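Local coordinates for protein flavodoxin (Bacillus cereus, PDB 6GAQ) that binds flavin mononucleotide and probably serves as a low-potential electron donor to several redox enzymes, at residues K10-Y15 with L54-I59; D80-I85 with E114-R119; Q43-M48 with F73-F78. All coordinates share one frame; numbering follows the deposited sequence.

Interaction 1: residues K10-Y15 with L54-I59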
ATOM      1  N   LYS A  10      12.512   6.747  -6.471  1.00 55.18           N
ATOM      2  CA  LYS A  10      12.663   6.469  -5.047  1.00 45.34           C
ATOM      3  C   LYS A  10      11.526   5.622  -4.491  1.00 47.19           C
ATOM      4  O   LYS A  10      11.681   4.409  -4.320  1.00 59.69           O
ATOM      5  CB  LYS A  10      12.772   7.775  -4.261  1.00 40.88           C
ATOM      6  CG  LYS A  10      13.794   7.704  -3.150  1.00 34.06           C
ATOM      7  CD  LYS A  10      14.120   9.070  -2.600  1.00 32.93           C
ATOM      8  CE  LYS A  10      15.242   8.966  -1.594  1.00 36.26           C
ATOM      9  NZ  LYS A  10      15.113   7.743  -0.753  1.00 47.50           N
ATOM     10  N   ILE A  11      10.390   6.245  -4.187  1.00 35.00           N
ATOM     11  CA  ILE A  11       9.274   5.574  -3.530  1.00 49.34           C
ATOM     12  C   ILE A  11       8.099   5.496  -4.493  1.00 31.19           C
ATOM     13  O   ILE A  11       7.767   6.477  -5.168  1.00 36.95           O
ATOM     14  CB  ILE A  11       8.873   6.290  -2.225  1.00 48.82           C
ATOM     15  CG1 ILE A  11      10.046   6.298  -1.243  1.00 48.42           C
ATOM     16  CG2 ILE A  11       7.665   5.615  -1.593  1.00 30.91           C
ATOM     17  CD1 ILE A  11       9.705   6.868   0.117  1.00 38.03           C
ATOM     18  N   LEU A  12       7.472   4.323  -4.554  1.00 31.63           N
ATOM     19  CA  LEU A  12       6.320   4.082  -5.409  1.00 36.64           C
ATOM     20  C   LEU A  12       5.108   3.738  -4.556  1.00 41.69           C
ATOM     21  O   LEU A  12       5.204   2.942  -3.615  1.00 40.13           O
ATOM     22  CB  LEU A  12       6.598   2.948  -6.403  1.00 29.71           C
ATOM     23  CG  LEU A  12       5.396   2.136  -6.894  1.00 33.07           C
ATOM     24  CD1 LEU A  12       4.571   2.933  -7.895  1.00 38.74           C
ATOM     25  CD2 LEU A  12       5.849   0.816  -7.497  1.00 34.22           C
ATOM     26  N   ILE A  13       3.970   4.339  -4.890  1.00 27.33           N
ATOM     27  CA  ILE A  13       2.701   4.063  -4.227  1.00 32.28           C
ATOM     28  C   ILE A  13       1.777   3.454  -5.275  1.00 36.98           C
ATOM     29  O   ILE A  13       1.225   4.168  -6.120  1.00 44.60           O
ATOM     30  CB  ILE A  13       2.083   5.318  -3.601  1.00 34.37           C
ATOM     31  CG1 ILE A  13       3.039   5.931  -2.577  1.00 33.71           C
ATOM     32  CG2 ILE A  13       0.750   4.984  -2.946  1.00 26.07           C
ATOM     33  CD1 ILE A  13       2.573   7.260  -2.033  1.00 28.24           C
ATOM     34  N   ALA A  14       1.611   2.136  -5.228  1.00 36.13           N
ATOM     35  CA  ALA A  14       0.697   1.422  -6.110  1.00 33.67           C
ATOM     36  C   ALA A  14      -0.548   1.048  -5.316  1.00 26.87           C
ATOM     37  O   ALA A  14      -0.452   0.354  -4.298  1.00 39.25           O
ATOM     38  CB  ALA A  14       1.359   0.176  -6.700  1.00 23.27           C
ATOM     39  N   TYR A  15      -1.710   1.509  -5.775  1.00 25.68           N
ATOM     40  CA  TYR A  15      -2.946   1.343  -5.028  1.00 36.59           C
ATOM     41  C   TYR A  15      -4.042   0.768  -5.914  1.00 30.04           C
ATOM     42  O   TYR A  15      -4.079   1.004  -7.124  1.00 34.26           O
ATOM     43  CB  TYR A  15      -3.417   2.676  -4.416  1.00 33.12           C
ATOM     44  CG  TYR A  15      -3.935   3.682  -5.421  1.00 29.84           C
ATOM     45  CD1 TYR A  15      -5.289   3.749  -5.734  1.00 40.37           C
ATOM     46  CD2 TYR A  15      -3.074   4.571  -6.049  1.00 30.65           C
ATOM     47  CE1 TYR A  15      -5.766   4.667  -6.651  1.00 32.27           C
ATOM     48  CE2 TYR A  15      -3.542   5.494  -6.967  1.00 26.18           C
ATOM     49  CZ  TYR A  15      -4.889   5.538  -7.263  1.00 35.65           C
ATOM     50  OH  TYR A  15      -5.361   6.454  -8.174  1.00 38.86           O
ATOM     51  N   LEU A  54      11.192  -2.728  -9.188  1.00 46.20           N
ATOM     52  CA  LEU A  54      12.618  -2.851  -8.911  1.00 50.96           C
ATOM     53  C   LEU A  54      13.405  -1.584  -9.217  1.00 48.12           C
ATOM     54  O   LEU A  54      14.579  -1.500  -8.839  1.00 51.59           O
ATOM     55  CB  LEU A  54      13.191  -4.027  -9.696  1.00 45.88           C
ATOM     56  CG  LEU A  54      12.379  -5.316  -9.547  1.00 54.10           C
ATOM     57  CD1 LEU A  54      12.923  -6.425 -10.433  1.00 48.56           C
ATOM     58  CD2 LEU A  54      12.362  -5.740  -8.087  1.00 54.45           C
ATOM     59  N   ALA A  55      12.798  -0.603  -9.886  1.00 40.55           N
ATOM     60  CA  ALA A  55      13.471   0.668 -10.117  1.00 48.98           C
ATOM     61  C   ALA A  55      13.478   1.556  -8.881  1.00 55.47           C
ATOM     62  O   ALA A  55      14.255   2.515  -8.828  1.00 56.02           O
ATOM     63  CB  ALA A  55      12.812   1.413 -11.278  1.00 49.64           C
ATOM     64  N   TYR A  56      12.649   1.250  -7.889  1.00 50.90           N
ATOM     65  CA  TYR A  56      12.451   2.101  -6.727  1.00 48.24           C
ATOM     66  C   TYR A  56      13.282   1.620  -5.543  1.00 55.23           C
ATOM     67  O   TYR A  56      13.690   0.459  -5.467  1.00 57.35           O
ATOM     68  CB  TYR A  56      10.971   2.137  -6.339  1.00 31.43           C
ATOM     69  CG  TYR A  56      10.078   2.731  -7.400  1.00 37.71           C
ATOM     70  CD1 TYR A  56       9.873   4.102  -7.473  1.00 48.55           C
ATOM     71  CD2 TYR A  56       9.439   1.922  -8.332  1.00 47.10           C
ATOM     72  CE1 TYR A  56       9.057   4.653  -8.442  1.00 50.93           C
ATOM     73  CE2 TYR A  56       8.620   2.464  -9.306  1.00 46.73           C
ATOM     74  CZ  TYR A  56       8.432   3.829  -9.356  1.00 52.64           C
ATOM     75  OH  TYR A  56       7.619   4.374 -10.323  1.00 47.93           O
ATOM     76  N   ASP A  57      13.531   2.544  -4.615  1.00 49.70           N
ATOM     77  CA  ASP A  57      14.128   2.197  -3.332  1.00 48.97           C
ATOM     78  C   ASP A  57      13.078   1.828  -2.295  1.00 48.89           C
ATOM     79  O   ASP A  57      13.334   0.975  -1.436  1.00 54.16           O
ATOM     80  CB  ASP A  57      14.978   3.359  -2.810  1.00 39.02           C
ATOM     81  CG  ASP A  57      15.884   3.945  -3.876  1.00 52.57           C
ATOM     82  OD1 ASP A  57      15.537   5.006  -4.437  1.00 56.15           O
ATOM     83  OD2 ASP A  57      16.945   3.346  -4.151  1.00 61.91           O
ATOM     84  N   GLY A  58      11.907   2.449  -2.360  1.00 47.65           N
ATOM     85  CA  GLY A  58      10.805   2.092  -1.492  1.00 25.48           C
ATOM     86  C   GLY A  58       9.545   1.866  -2.295  1.00 31.45           C
ATOM     87  O   GLY A  58       9.348   2.447  -3.362  1.00 33.87           O
ATOM     88  N   ILE A  59       8.687   0.993  -1.772  1.00 36.88           N
ATOM     89  CA  ILE A  59       7.440   0.625  -2.434  1.00 34.79           C
ATOM     90  C   ILE A  59       6.346   0.523  -1.381  1.00 40.90           C
ATOM     91  O   ILE A  59       6.498  -0.200  -0.392  1.00 42.20           O
ATOM     92  CB  ILE A  59       7.562  -0.705  -3.203  1.00 40.27           C
ATOM     93  CG1 ILE A  59       8.599  -0.594  -4.322  1.00 36.08           C
ATOM     94  CG2 ILE A  59       6.209  -1.118  -3.763  1.00 34.03           C
ATOM     95  CD1 ILE A  59       9.468  -1.821  -4.467  1.00 35.81           C
TER

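Interaction 2: residues D80-I85 with E114-R119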
ATOM      1  N   ASP A  80      -0.674 -12.029  -7.684  1.00 44.59           N
ATOM      2  CA  ASP A  80      -0.077 -13.199  -8.317  1.00 58.85           C
ATOM      3  C   ASP A  80       1.072 -12.804  -9.237  1.00 47.55           C
ATOM      4  O   ASP A  80       2.032 -13.567  -9.395  1.00 51.80           O
ATOM      5  CB  ASP A  80      -1.136 -13.979  -9.099  1.00 46.91           C
ATOM      6  CG  ASP A  80      -2.109 -14.713  -8.196  1.00 77.03           C
ATOM      7  OD1 ASP A  80      -1.883 -14.744  -6.968  1.00 62.26           O
ATOM      8  OD2 ASP A  80      -3.102 -15.263  -8.717  1.00 63.05           O
ATOM      9  N   ASP A  81       0.992 -11.617  -9.845  1.00 55.85           N
ATOM     10  CA  ASP A  81       2.052 -11.139 -10.726  1.00 43.41           C
ATOM     11  C   ASP A  81       3.372 -10.952  -9.994  1.00 42.82           C
ATOM     12  O   ASP A  81       4.433 -11.012 -10.625  1.00 51.61           O
ATOM     13  CB  ASP A  81       1.631  -9.820 -11.377  1.00 53.81           C
ATOM     14  CG  ASP A  81       2.419  -9.508 -12.630  1.00 55.59           C
ATOM     15  OD1 ASP A  81       3.210 -10.367 -13.070  1.00 73.37           O
ATOM     16  OD2 ASP A  81       2.243  -8.399 -13.178  1.00 73.60           O
ATOM     17  N   LEU A  82       3.336 -10.729  -8.680  1.00 62.55           N
ATOM     18  CA  LEU A  82       4.562 -10.541  -7.917  1.00 62.84           C
ATOM     19  C   LEU A  82       5.372 -11.822  -7.778  1.00 65.12           C
ATOM     20  O   LEU A  82       6.531 -11.753  -7.364  1.00 53.43           O
ATOM     21  CB  LEU A  82       4.233  -9.989  -6.526  1.00 49.59           C
ATOM     22  CG  LEU A  82       3.756  -8.536  -6.458  1.00 50.12           C
ATOM     23  CD1 LEU A  82       2.888  -8.306  -5.230  1.00 34.34           C
ATOM     24  CD2 LEU A  82       4.934  -7.579  -6.456  1.00 44.55           C
ATOM     25  N   GLU A  83       4.803 -12.975  -8.147  1.00 55.05           N
ATOM     26  CA  GLU A  83       5.416 -14.268  -7.848  1.00 63.55           C
ATOM     27  C   GLU A  83       6.824 -14.405  -8.417  1.00 62.73           C
ATOM     28  O   GLU A  83       7.629 -15.181  -7.891  1.00 71.46           O
ATOM     29  CB  GLU A  83       4.519 -15.391  -8.380  1.00 70.69           C
ATOM     30  CG  GLU A  83       5.013 -16.809  -8.109  1.00 68.70           C
ATOM     31  CD  GLU A  83       5.038 -17.154  -6.634  1.00 85.46           C
ATOM     32  OE1 GLU A  83       4.187 -16.629  -5.884  1.00 75.44           O
ATOM     33  OE2 GLU A  83       5.908 -17.952  -6.223  1.00 80.90           O
ATOM     34  N   ASN A  84       7.150 -13.654  -9.468  1.00 61.69           N
ATOM     35  CA  ASN A  84       8.374 -13.873 -10.228  1.00 73.14           C
ATOM     36  C   ASN A  84       9.306 -12.666 -10.202  1.00 54.01           C
ATOM     37  O   ASN A  84       9.899 -12.307 -11.221  1.00 50.38           O
ATOM     38  CB  ASN A  84       8.051 -14.245 -11.673  1.00 66.00           C
ATOM     39  CG  ASN A  84       7.725 -15.713 -11.838  1.00 96.09           C
ATOM     40  OD1 ASN A  84       7.664 -16.465 -10.865  1.00 83.29           O
ATOM     41  ND2 ASN A  84       7.523 -16.135 -13.082  1.00 67.75           N
ATOM     42  N   ILE A  85       9.465 -12.027  -9.045  1.00 54.14           N
ATOM     43  CA  ILE A  85      10.423 -10.933  -8.902  1.00 50.51           C
ATOM     44  C   ILE A  85      11.073 -11.004  -7.528  1.00 44.55           C
ATOM     45  O   ILE A  85      10.433 -11.379  -6.540  1.00 60.19           O
ATOM     46  CB  ILE A  85       9.776  -9.547  -9.117  1.00 55.57           C
ATOM     47  CG1 ILE A  85       8.459  -9.426  -8.351  1.00 64.54           C
ATOM     48  CG2 ILE A  85       9.579  -9.261 -10.597  1.00 65.66           C
ATOM     49  CD1 ILE A  85       8.094  -7.998  -8.034  1.00 70.22           C
ATOM     50  N   GLU A 114       2.333 -10.347   3.535  1.00 46.30           N
ATOM     51  CA  GLU A 114       2.960 -11.660   3.427  1.00 44.81           C
ATOM     52  C   GLU A 114       3.633 -11.838   2.074  1.00 45.26           C
ATOM     53  O   GLU A 114       4.746 -12.368   1.994  1.00 44.94           O
ATOM     54  CB  GLU A 114       1.924 -12.761   3.654  1.00 34.29           C
ATOM     55  CG  GLU A 114       1.295 -12.758   5.035  1.00 33.67           C
ATOM     56  CD  GLU A 114       0.049 -13.618   5.102  1.00 53.39           C
ATOM     57  OE1 GLU A 114      -0.377 -14.132   4.046  1.00 65.25           O
ATOM     58  OE2 GLU A 114      -0.505 -13.782   6.209  1.00 75.50           O
ATOM     59  N   ARG A 115       2.974 -11.395   1.000  1.00 42.26           N
ATOM     60  CA  ARG A 115       3.531 -11.569  -0.336  1.00 39.26           C
ATOM     61  C   ARG A 115       4.831 -10.791  -0.501  1.00 40.21           C
ATOM     62  O   ARG A 115       5.806 -11.313  -1.054  1.00 51.87           O
ATOM     63  CB  ARG A 115       2.508 -11.143  -1.389  1.00 41.56           C
ATOM     64  CG  ARG A 115       3.083 -10.956  -2.785  1.00 55.16           C
ATOM     65  CD  ARG A 115       3.624 -12.261  -3.353  1.00 49.60           C
ATOM     66  NE  ARG A 115       2.586 -13.053  -4.008  1.00 64.07           N
ATOM     67  CZ  ARG A 115       2.281 -14.305  -3.678  1.00 69.78           C
ATOM     68  NH1 ARG A 115       2.935 -14.913  -2.698  1.00 61.15           N
ATOM     69  NH2 ARG A 115       1.322 -14.950  -4.329  1.00 76.65           N
ATOM     70  N   LEU A 116       4.870  -9.545  -0.024  1.00 47.00           N
ATOM     71  CA  LEU A 116       6.089  -8.750  -0.142  1.00 48.52           C
ATOM     72  C   LEU A 116       7.229  -9.369   0.657  1.00 45.37           C
ATOM     73  O   LEU A 116       8.374  -9.408   0.191  1.00 41.31           O
ATOM     74  CB  LEU A 116       5.827  -7.314   0.311  1.00 39.73           C
ATOM     75  CG  LEU A 116       4.925  -6.482  -0.604  1.00 41.08           C
ATOM     76  CD1 LEU A 116       4.809  -5.052  -0.098  1.00 43.16           C
ATOM     77  CD2 LEU A 116       5.440  -6.507  -2.035  1.00 46.93           C
ATOM     78  N   VAL A 117       6.936  -9.860   1.863  1.00 35.60           N
ATOM     79  CA  VAL A 117       7.957 -10.541   2.654  1.00 45.18           C
ATOM     80  C   VAL A 117       8.339 -11.864   2.001  1.00 52.56           C
ATOM     81  O   VAL A 117       9.510 -12.265   2.012  1.00 42.75           O
ATOM     82  CB  VAL A 117       7.468 -10.735   4.101  1.00 47.64           C
ATOM     83  CG1 VAL A 117       8.445 -11.593   4.890  1.00 30.90           C
ATOM     84  CG2 VAL A 117       7.278  -9.388   4.779  1.00 45.00           C
ATOM     85  N   GLU A 118       7.362 -12.553   1.405  1.00 45.91           N
ATOM     86  CA  GLU A 118       7.616 -13.808   0.704  1.00 49.58           C
ATOM     87  C   GLU A 118       8.569 -13.644  -0.474  1.00 54.85           C
ATOM     88  O   GLU A 118       9.047 -14.652  -1.007  1.00 59.37           O
ATOM     89  CB  GLU A 118       6.291 -14.403   0.219  1.00 47.23           C
ATOM     90  CG  GLU A 118       6.299 -15.906  -0.012  1.00 59.43           C
ATOM     91  CD  GLU A 118       4.915 -16.452  -0.311  1.00 80.19           C
ATOM     92  OE1 GLU A 118       3.944 -15.668  -0.265  1.00 56.09           O
ATOM     93  OE2 GLU A 118       4.799 -17.662  -0.595  1.00 96.83           O
ATOM     94  N   ARG A 119       8.862 -12.409  -0.888  1.00 49.51           N
ATOM     95  CA  ARG A 119       9.708 -12.154  -2.047  1.00 36.59           C
ATOM     96  C   ARG A 119      10.959 -11.357  -1.690  1.00 33.00           C
ATOM     97  O   ARG A 119      11.619 -10.813  -2.582  1.00 41.04           O
ATOM     98  CB  ARG A 119       8.908 -11.440  -3.135  1.00 27.35           C
ATOM     99  CG  ARG A 119       7.784 -12.291  -3.696  1.00 44.12           C
ATOM    100  CD  ARG A 119       8.125 -12.832  -5.064  1.00 64.03           C
ATOM    101  NE  ARG A 119       9.393 -13.553  -5.082  1.00 64.17           N
ATOM    102  CZ  ARG A 119       9.496 -14.876  -5.131  1.00 56.24           C
ATOM    103  NH1 ARG A 119       8.406 -15.630  -5.169  1.00 74.95           N
ATOM    104  NH2 ARG A 119      10.693 -15.447  -5.145  1.00 97.31           N
TER

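Interaction 3: residues Q43-M48 with F73-F78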
ATOM      1  N   GLN A  43       0.615   5.373  -8.666  1.00 43.82           N
ATOM      2  CA  GLN A  43       0.102   4.559  -9.759  1.00 51.08           C
ATOM      3  C   GLN A  43      -0.988   3.622  -9.260  1.00 46.41           C
ATOM      4  O   GLN A  43      -1.015   3.243  -8.087  1.00 47.41           O
ATOM      5  CB  GLN A  43       1.214   3.728 -10.415  1.00 50.93           C
ATOM      6  CG  GLN A  43       2.155   4.516 -11.306  1.00 64.58           C
ATOM      7  CD  GLN A  43       3.050   3.619 -12.140  1.00 69.20           C
ATOM      8  OE1 GLN A  43       2.982   2.393 -12.044  1.00 52.49           O
ATOM      9  NE2 GLN A  43       3.896   4.226 -12.962  1.00 81.31           N
ATOM     10  N   GLU A  44      -1.887   3.253 -10.168  1.00 39.59           N
ATOM     11  CA  GLU A  44      -2.816   2.163  -9.918  1.00 42.46           C
ATOM     12  C   GLU A  44      -2.139   0.833 -10.226  1.00 45.40           C
ATOM     13  O   GLU A  44      -1.322   0.728 -11.146  1.00 47.34           O
ATOM     14  CB  GLU A  44      -4.082   2.320 -10.764  1.00 33.35           C
ATOM     15  CG  GLU A  44      -4.609   3.747 -10.852  1.00 30.79           C
ATOM     16  CD  GLU A  44      -5.971   3.827 -11.520  1.00 45.91           C
ATOM     17  OE1 GLU A  44      -6.647   2.782 -11.627  1.00 43.53           O
ATOM     18  OE2 GLU A  44      -6.366   4.936 -11.941  1.00 50.36           O
ATOM     19  N   MET A  45      -2.478  -0.191  -9.443  1.00 44.38           N
ATOM     20  CA  MET A  45      -1.807  -1.478  -9.574  1.00 55.93           C
ATOM     21  C   MET A  45      -2.432  -2.379 -10.630  1.00 35.93           C
ATOM     22  O   MET A  45      -1.801  -3.360 -11.038  1.00 66.12           O
ATOM     23  CB  MET A  45      -1.790  -2.210  -8.229  1.00 46.75           C
ATOM     24  CG  MET A  45      -3.162  -2.527  -7.666  1.00 40.14           C
ATOM     25  SD  MET A  45      -3.070  -3.681  -6.284  1.00 50.68           S
ATOM     26  CE  MET A  45      -1.690  -3.000  -5.369  1.00 24.40           C
ATOM     27  N   GLU A  46      -3.649  -2.080 -11.073  1.00 36.85           N
ATOM     28  CA  GLU A  46      -4.253  -2.846 -12.151  1.00 51.76           C
ATOM     29  C   GLU A  46      -3.510  -2.592 -13.458  1.00 63.77           C
ATOM     30  O   GLU A  46      -3.067  -1.474 -13.739  1.00 70.72           O
ATOM     31  CB  GLU A  46      -5.735  -2.484 -12.293  1.00 62.09           C
ATOM     32  CG  GLU A  46      -6.397  -2.942 -13.590  1.00 47.88           C
ATOM     33  CD  GLU A  46      -6.156  -1.988 -14.743  1.00 81.46           C
ATOM     34  OE1 GLU A  46      -5.919  -0.787 -14.493  1.00 82.71           O
ATOM     35  OE2 GLU A  46      -6.168  -2.452 -15.898  1.00 81.17           O
ATOM     36  N   GLY A  47      -3.364  -3.649 -14.258  1.00 48.85           N
ATOM     37  CA  GLY A  47      -2.716  -3.542 -15.553  1.00 60.15           C
ATOM     38  C   GLY A  47      -1.256  -3.156 -15.451  1.00 61.97           C
ATOM     39  O   GLY A  47      -0.602  -2.857 -16.454  1.00 77.58           O
ATOM     40  N   MET A  48      -0.742  -3.169 -14.226  1.00 62.62           N
ATOM     41  CA  MET A  48       0.616  -2.745 -13.922  1.00 60.88           C
ATOM     42  C   MET A  48       1.502  -3.978 -13.816  1.00 54.47           C
ATOM     43  O   MET A  48       1.308  -4.813 -12.926  1.00 60.96           O
ATOM     44  CB  MET A  48       0.642  -1.942 -12.621  1.00 51.19           C
ATOM     45  CG  MET A  48       2.025  -1.617 -12.094  1.00 48.55           C
ATOM     46  SD  MET A  48       1.941  -0.777 -10.501  1.00 55.13           S
ATOM     47  CE  MET A  48       3.664  -0.368 -10.241  1.00 45.18           C
ATOM     48  N   PHE A  73     -10.840  -8.247  -7.458  1.00 62.03           N
ATOM     49  CA  PHE A  73     -10.491  -8.851  -8.741  1.00 73.33           C
ATOM     50  C   PHE A  73      -9.311  -8.152  -9.404  1.00 73.61           C
ATOM     51  O   PHE A  73      -8.522  -8.792 -10.107  1.00 62.44           O
ATOM     52  CB  PHE A  73     -11.707  -8.816  -9.667  1.00 86.73           C
ATOM     53  CG  PHE A  73     -12.615  -7.640  -9.426  1.00 99.44           C
ATOM     54  CD1 PHE A  73     -13.886  -7.826  -8.914  1.00 90.78           C
ATOM     55  CD2 PHE A  73     -12.194  -6.348  -9.707  1.00 98.40           C
ATOM     56  CE1 PHE A  73     -14.724  -6.750  -8.686  1.00 83.83           C
ATOM     57  CE2 PHE A  73     -13.027  -5.266  -9.480  1.00 94.53           C
ATOM     58  CZ  PHE A  73     -14.293  -5.468  -8.969  1.00 86.28           C
ATOM     59  N   GLU A  74      -9.170  -6.845  -9.181  1.00 66.17           N
ATOM     60  CA  GLU A  74      -8.128  -6.065  -9.838  1.00 71.10           C
ATOM     61  C   GLU A  74      -6.757  -6.307  -9.221  1.00 77.36           C
ATOM     62  O   GLU A  74      -5.739  -6.201  -9.916  1.00 65.45           O
ATOM     63  CB  GLU A  74      -8.483  -4.582  -9.758  1.00 70.71           C
ATOM     64  CG  GLU A  74      -9.208  -4.228  -8.463  1.00 65.06           C
ATOM     65  CD  GLU A  74      -9.865  -2.866  -8.504  1.00 75.90           C
ATOM     66  OE1 GLU A  74     -11.111  -2.809  -8.564  1.00 74.76           O
ATOM     67  OE2 GLU A  74      -9.137  -1.851  -8.464  1.00 68.27           O
ATOM     68  N   ALA A  75      -6.708  -6.619  -7.925  1.00 71.57           N
ATOM     69  CA  ALA A  75      -5.452  -6.724  -7.196  1.00 56.59           C
ATOM     70  C   ALA A  75      -4.896  -8.138  -7.137  1.00 55.98           C
ATOM     71  O   ALA A  75      -3.687  -8.299  -6.933  1.00 34.55           O
ATOM     72  CB  ALA A  75      -5.623  -6.198  -5.765  1.00 67.34           C
ATOM     73  N   GLU A  76      -5.737  -9.162  -7.303  1.00 64.80           N
ATOM     74  CA  GLU A  76      -5.236 -10.532  -7.266  1.00 61.09           C
ATOM     75  C   GLU A  76      -4.318 -10.824  -8.445  1.00 58.65           C
ATOM     76  O   GLU A  76      -3.347 -11.576  -8.302  1.00 47.50           O
ATOM     77  CB  GLU A  76      -6.401 -11.524  -7.238  1.00 66.14           C
ATOM     78  CG  GLU A  76      -5.966 -12.981  -7.151  1.00 72.67           C
ATOM     79  CD  GLU A  76      -7.136 -13.933  -7.006  1.00 87.43           C
ATOM     80  OE1 GLU A  76      -8.265 -13.457  -6.765  1.00 84.02           O
ATOM     81  OE2 GLU A  76      -6.926 -15.158  -7.133  1.00100.35           O
ATOM     82  N   ASP A  77      -4.604 -10.241  -9.612  1.00 62.64           N
ATOM     83  CA  ASP A  77      -3.714 -10.406 -10.756  1.00 63.19           C
ATOM     84  C   ASP A  77      -2.350  -9.792 -10.474  1.00 53.27           C
ATOM     85  O   ASP A  77      -1.312 -10.413 -10.729  1.00 39.86           O
ATOM     86  CB  ASP A  77      -4.340  -9.787 -12.006  1.00 56.59           C
ATOM     87  CG  ASP A  77      -3.787 -10.377 -13.288  1.00 82.67           C
ATOM     88  OD1 ASP A  77      -3.281 -11.518 -13.247  1.00 82.35           O
ATOM     89  OD2 ASP A  77      -3.857  -9.702 -14.337  1.00 82.70           O
ATOM     90  N   PHE A  78      -2.332  -8.569  -9.935  1.00 41.93           N
ATOM     91  CA  PHE A  78      -1.068  -7.940  -9.566  1.00 39.28           C
ATOM     92  C   PHE A  78      -0.388  -8.678  -8.419  1.00 53.61           C
ATOM     93  O   PHE A  78       0.846  -8.750  -8.375  1.00 47.29           O
ATOM     94  CB  PHE A  78      -1.297  -6.474  -9.190  1.00 42.92           C
ATOM     95  CG  PHE A  78      -0.082  -5.795  -8.622  1.00 33.83           C
ATOM     96  CD1 PHE A  78       0.893  -5.278  -9.459  1.00 41.55           C
ATOM     97  CD2 PHE A  78       0.087  -5.675  -7.252  1.00 35.25           C
ATOM     98  CE1 PHE A  78       2.013  -4.654  -8.940  1.00 39.24           C
ATOM     99  CE2 PHE A  78       1.205  -5.053  -6.727  1.00 39.93           C
ATOM    100  CZ  PHE A  78       2.169  -4.541  -7.573  1.00 35.23           C
TER

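Interaction 1: residues K10-Y15 with L54-I59
Y56 CG lies beside the backbone N and opposite the carbonyl carbon (chi1 -63°), which brings the ring flat under L12 CB, 3.3 Å from the Y56 centroid, in a CH-pi contact. The first torsion of L12 (chi1 152°) carries CG and CD2 along the ring, L12 CD2 resting 3.7 Å from Y56 CE2. Beside the ring the two chains pair as parallel strands. G58 N gives K10 O an almost straight bond of 2.8 Å (174°), and L12 N returns one of 2.9 Å to G58 O. K10 O takes a second, weak bond from D57 N, two successive amides thus meeting one carbonyl where the strand 58-63 begins. I11 pairs with G58 in the bridge and points its side chain to the face covered by helix 21-35, where it meets L33; the side chains of L12 and I59 are on the other face, with L12 CD2 4.2 Å from I59 CG2. At the margin D57 OD1 reaches K10 CG at 3.5 Å, while its distance of 4.6 Å from K10 NZ probably leaves only a loose attraction. Strand 11-16 lies between 40-44 and 58-63 in the parallel sheet of the flavodoxin fold. Buried backbone polar atoms are thus met by strand pairing, and L12 against the Y56 face adds CH-pi and dispersion contact beside it.

Interaction 2: residues D80-I85 with E114-R119
R115 runs past L82 in the opposite direction, its CG packed 3.6 Å from L82 CD1. Bends at chi2 and chi3 turn its guanidinium beneath the carboxylate of E83: OE1 of E83 stands over one face, the planes 87° apart, so the long 3.7 Å bridge from R115 NH2 to E83 OE1 rests on charge alone, with no N-H aimed at the oxygen. R115 NE is bonded to H79 O, which helps fix the rotation of the group. L116 comes next and faces inward, its CD2 4.5 Å from L82 CD1 and its side chain also on V92 and V94 of the sheet. The contact thus joins the C-terminal parts of helices 73-81 and 107-117 and the residues after them, on one side of the flavodoxin-type parallel sheet. E118 grips R115 from within the same segment, OE1 lying 2.7 Å from R115 NH1, and so ties into a four-residue salt-bridge network with E83 and R119. R119, bent at chi2 and chi3, closes on the backbone of 82-85: its NE makes a weak bond of 2.8 Å to I85 O (117°), E83 O sits over a face of its guanidinium, and R119 NH1 bridges to E83 OE2 at 3.6 Å.

Interaction 3: residues Q43-M48 with F73-F78
M45 lays its CB over one face of the F78 ring, 4.1 Å from the centroid, in a CH-pi contact. Its CG occupies the cramped site between the backbone N and the carbonyl carbon (chi1 61°), and a bend at chi3 curls the methyl back, bringing M45 CE within 3.7 Å of F78 CD2. The sulfur reaches A75, with M45 SD 3.6 Å from A75 CB, and stands obliquely to the ring as a Met-aromatic contact. M48 supplies a second such sulfur: its chain, extended beyond CG, runs side by side with F78, and M48 SD comes 4.2 Å from F78 CE1. In the plane of the ring, at its edge, M48 O lies 3.5 Å from F78 CD1. M45 and M48 are the ends of a type II turn, with G47 at positive phi. Helix 107-117 adds F112, which touches M45, A75 and F78. E46 CB lies 4.3 Å from E74 CB; E74, whose OE1 is hydrogen-bonded to Y64 OH, has its side chain about 7 Å from the FMN and about 4 Å from that of M18, an FMN-binding residue. The arrangement is the packing of the turn after strand 40-44 on helix 73-81, on one side of the parallel sheet of the flavodoxin alpha/beta fold.

All three contacts lie within one flavodoxin domain. Interactions 1 and 3 alternate along the chain and share the parallel sheet: strand 11-16 is flanked by 58-63 in interaction 1 and by 40-44, whose end carries interaction 3. Their centres are 15 Å apart, yet they touch, with probable backbone bonds between I13 or Y15 and Q43, and L12 packing on M48. Interaction 2 opens after both have closed and uses the far end of helix 73-81, the helix whose start serves interaction 3; their centres are 13 Å apart, and D81 OD2 packs near M48 O. Interactions 1 and 2, centres 14 Å apart, do not touch. Together they link strand to strand, turn to helix and helix to helix, with interaction 3 nearest the FMN.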